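Local coordinates for protection of telomeres protein 1 (Schizosaccharomyces pombe, PDB 7CUI) that binds single-stranded telomeric DNA of the GGTTAC type, protecting the 3' overhang and regulating telomerase and telomere length, at residues I107-S110 with K111-P114; H120-M123 with T124-L127. One frame throughout, in Å; residues are numbered along the deposited sequence.

Contact 1: I107-S110 with K111-P114; sequences INSS and KIQP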
# COMPACT_ATOMS: atom_id res chain seq x y z
N ILE A 107 -3.76 4.44 8.37
CA ILE A 107 -3.65 3.93 9.73
C ILE A 107 -4.71 4.57 10.62
O ILE A 107 -5.38 3.87 11.37
CB ILE A 107 -2.23 4.07 10.30
CG1 ILE A 107 -1.23 3.17 9.56
CG2 ILE A 107 -2.22 3.78 11.80
CD1 ILE A 107 0.20 3.64 9.67
N ASN A 108 -4.84 5.90 10.53
CA ASN A 108 -5.94 6.65 11.12
C ASN A 108 -5.99 6.44 12.63
O ASN A 108 -7.03 6.04 13.17
CB ASN A 108 -7.27 6.28 10.44
CG ASN A 108 -8.41 7.21 10.79
OD1 ASN A 108 -8.18 8.34 11.21
ND2 ASN A 108 -9.64 6.75 10.63
N SER A 109 -4.87 6.71 13.31
CA SER A 109 -4.77 6.47 14.74
C SER A 109 -3.71 7.39 15.35
O SER A 109 -2.54 7.33 14.98
CB SER A 109 -4.47 5.02 15.03
OG SER A 109 -4.62 4.72 16.41
N SER A 110 -4.15 8.22 16.30
CA SER A 110 -3.31 9.20 16.96
C SER A 110 -2.12 8.54 17.66
O SER A 110 -1.04 9.12 17.72
CB SER A 110 -4.14 10.02 17.90
OG SER A 110 -3.38 11.05 18.50
N LYS A 111 -2.33 7.32 18.19
CA LYS A 111 -1.35 6.66 19.04
C LYS A 111 -0.34 5.85 18.22
O LYS A 111 0.68 5.41 18.75
CB LYS A 111 -2.02 5.81 20.13
CG LYS A 111 -3.04 4.79 19.65
CD LYS A 111 -3.44 3.76 20.70
CE LYS A 111 -4.85 3.24 20.48
NZ LYS A 111 -5.01 1.83 20.93
N ILE A 112 -0.64 5.63 16.94
CA ILE A 112 0.27 4.92 16.06
C ILE A 112 1.01 5.94 15.19
O ILE A 112 0.43 6.54 14.29
CB ILE A 112 -0.46 3.84 15.23
CG1 ILE A 112 -1.39 2.99 16.11
CG2 ILE A 112 0.54 2.97 14.47
CD1 ILE A 112 -2.19 1.94 15.38
N GLN A 113 2.30 6.13 15.49
CA GLN A 113 3.12 7.13 14.83
C GLN A 113 4.38 6.47 14.30
O GLN A 113 4.85 5.48 14.86
CB GLN A 113 3.49 8.24 15.81
CG GLN A 113 2.30 9.05 16.31
CD GLN A 113 1.54 9.73 15.20
OE1 GLN A 113 2.12 10.27 14.25
NE2 GLN A 113 0.23 9.70 15.30
N PRO A 114 4.99 7.00 13.21
CA PRO A 114 6.26 6.46 12.72
C PRO A 114 7.36 6.65 13.76
O PRO A 114 7.50 7.72 14.34
CB PRO A 114 6.55 7.27 11.45
CG PRO A 114 5.74 8.54 11.63
CD PRO A 114 4.51 8.12 12.40

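Contact 2: H120-M123 with T124-L127; sequences HPQM and TLQL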
# COMPACT_ATOMS: atom_id res chain seq x y z
N HIS A 120 9.34 -0.26 19.90
CA HIS A 120 7.97 -0.01 20.33
C HIS A 120 7.10 -1.25 20.14
O HIS A 120 6.25 -1.29 19.25
CB HIS A 120 7.39 1.21 19.60
CG HIS A 120 8.08 2.49 19.93
ND1 HIS A 120 9.26 2.87 19.31
CD2 HIS A 120 7.77 3.48 20.80
CE1 HIS A 120 9.65 4.03 19.79
NE2 HIS A 120 8.75 4.43 20.71
N PRO A 121 7.27 -2.30 20.97
CA PRO A 121 6.46 -3.51 20.83
C PRO A 121 4.95 -3.27 20.94
O PRO A 121 4.20 -3.84 20.14
CB PRO A 121 6.96 -4.48 21.91
CG PRO A 121 8.04 -3.74 22.69
CD PRO A 121 8.26 -2.38 22.05
N GLN A 122 4.52 -2.45 21.90
CA GLN A 122 3.11 -2.20 22.14
C GLN A 122 2.47 -1.54 20.92
O GLN A 122 1.39 -1.93 20.49
CB GLN A 122 2.86 -1.38 23.41
CG GLN A 122 2.99 -2.18 24.71
CD GLN A 122 2.47 -3.59 24.58
OE1 GLN A 122 1.28 -3.82 24.36
NE2 GLN A 122 3.37 -4.56 24.69
N MSE A 123 3.18 -0.55 20.37
CA MSE A 123 2.70 0.15 19.19
C MSE A 123 2.68 -0.76 17.97
O MSE A 123 1.81 -0.63 17.12
CB MSE A 123 3.55 1.39 18.90
CG MSE A 123 2.79 2.37 18.06
SE MSE A 123 4.01 3.77 17.51
CE MSE A 123 4.06 5.07 18.99
N THR A 124 3.66 -1.67 17.87
CA THR A 124 3.68 -2.66 16.81
C THR A 124 2.41 -3.51 16.88
O THR A 124 1.77 -3.72 15.86
CB THR A 124 4.98 -3.48 16.81
OG1 THR A 124 6.10 -2.61 16.62
CG2 THR A 124 4.98 -4.58 15.76
N LEU A 125 2.06 -3.97 18.10
CA LEU A 125 0.84 -4.75 18.32
C LEU A 125 -0.39 -3.94 17.91
O LEU A 125 -1.33 -4.48 17.33
CB LEU A 125 0.76 -5.18 19.79
CG LEU A 125 1.09 -6.65 20.11
CD1 LEU A 125 1.91 -7.32 19.01
CD2 LEU A 125 1.81 -6.77 21.45
N GLN A 126 -0.37 -2.63 18.19
CA GLN A 126 -1.49 -1.75 17.87
C GLN A 126 -1.63 -1.60 16.36
O GLN A 126 -2.75 -1.51 15.85
CB GLN A 126 -1.32 -0.40 18.55
CG GLN A 126 -1.71 -0.41 20.02
CD GLN A 126 -1.00 0.66 20.82
OE1 GLN A 126 -0.53 1.66 20.28
NE2 GLN A 126 -0.93 0.46 22.12
N LEU A 127 -0.49 -1.55 15.66
CA LEU A 127 -0.43 -1.47 14.21
C LEU A 127 -1.02 -2.75 13.62
O LEU A 127 -1.85 -2.68 12.71
CB LEU A 127 1.04 -1.33 13.80
CG LEU A 127 1.39 -0.54 12.53
CD1 LEU A 127 2.45 -1.29 11.75
CD2 LEU A 127 0.19 -0.24 11.66

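Contact 1: I107-S110 with K111-P114
Ser109 and Ile112 are the two ends of a type I beta turn, with CA atoms 5.4 Å apart, and the turn is closed by a backbone hydrogen bond from Ile112 N to Ser109 O (3.2 Å). The N-H meets the oxygen at 146° from well above the carbonyl plane, so the bond is bent. A second hydrogen bond comes from a side chain: Gln113 NE2 reaches Ser110 O at 2.8 Å. Its CG stands anti to the carbonyl carbon (chi1 -65°) and the chain bends at chi2, bringing NE2 to the turn. The acceptor lies close to the plane of that amide, whereas the donor again stands above the carbonyl plane of Ser110.

Apolar contact runs along the whole Ile112 side chain. Ile107 CG2 lies 3.9 Å from Ile112 CB, the two branched chains crossing obliquely, and Ser109 CB is 3.8 Å from both CG1 and CD1 of Ile112. Trp80 on strand 77-87 touches both isoleucines, and Leu127 and Gln126 of helix 121-135 also meet Ile112. Replacing Ile112 by alanine keeps CB but would probably leave Ser109 CB without CG1 and CD1, deprive Ile107 CG2 of the CG2 methyl, and open a gap beside Trp80.

Mixed contact is lighter: the Ser109 hydroxyl OG packs against Lys111 CG at 3.6 Å, over an aliphatic part of the lysine.

The turn follows the end of helix 100-107, where Asn108 leaves helical geometry with a positive phi, in this C-terminal part of the protein. Two successive carbonyls of the turn are each engaged by an N-H, one from backbone and one from side chain, while the buried isoleucine pair packs against Trp80; the chemistry implies a reversal shaped by hydrogen bonds and seated by apolar packing.

Contact 2: H120-M123 with T124-L127
Thr124 meets His120 O with two groups: its backbone N at 3.0 Å, hydrogen-bonded at 156° and nearly in line with the C=O, and its hydroxyl OG1 at 2.9 Å. The hydroxyl may serve either this carbonyl or, weakly, Leu117 O. With OG1 placed beside the backbone N (chi1 -60°), both groups converge on one carbonyl. Further along the helix, Leu125 N bonds to Pro121 O and Leu127 N to Met123 O (2.9 Å).

These i-to-i+4 bonds are the opening turn of helix 121-135, with His120 at the N-cap and Pro121 as its first residue. The His120 ring turns off the helix, its ND1 hydrogen-bonded to Asn116 O in the preceding loop.

The side chains across this turn touch more loosely. Gln126 runs back along the helix, setting OE1 3.7 Å from Met123 CA and 4.1 Å from Met123 CG, while Lys111 and Ile112 meet it from the loop. On the solvent side Gln122 and Leu125 make a thin contact, OE1 to CD2 at 4.2 Å. Met123, present as selenomethionine, extends instead toward Cys115, its CG anti to the backbone N (chi1 -158°).

Contact 1 is partly buried, with its centre about 15 Å from that of the chain, whereas contact 2, at about 18 Å, lies at the surface. Both belong to the passage from helix 100-107 into helix 121-135, contact 1 in the connecting loop and contact 2 at the start of the second helix. Their centres are about 10 Å apart, and they touch directly: the Met123 SE atom packs 3.3 Å from Gln113 O, and Ile112 CD1 lies 3.5 Å from Gln126 O. Regular backbone bonding dominates at the helix start; the loop relies on one turn-closing backbone bond and one side-chain-to-backbone bond, plus isoleucine packing toward strand 77-87.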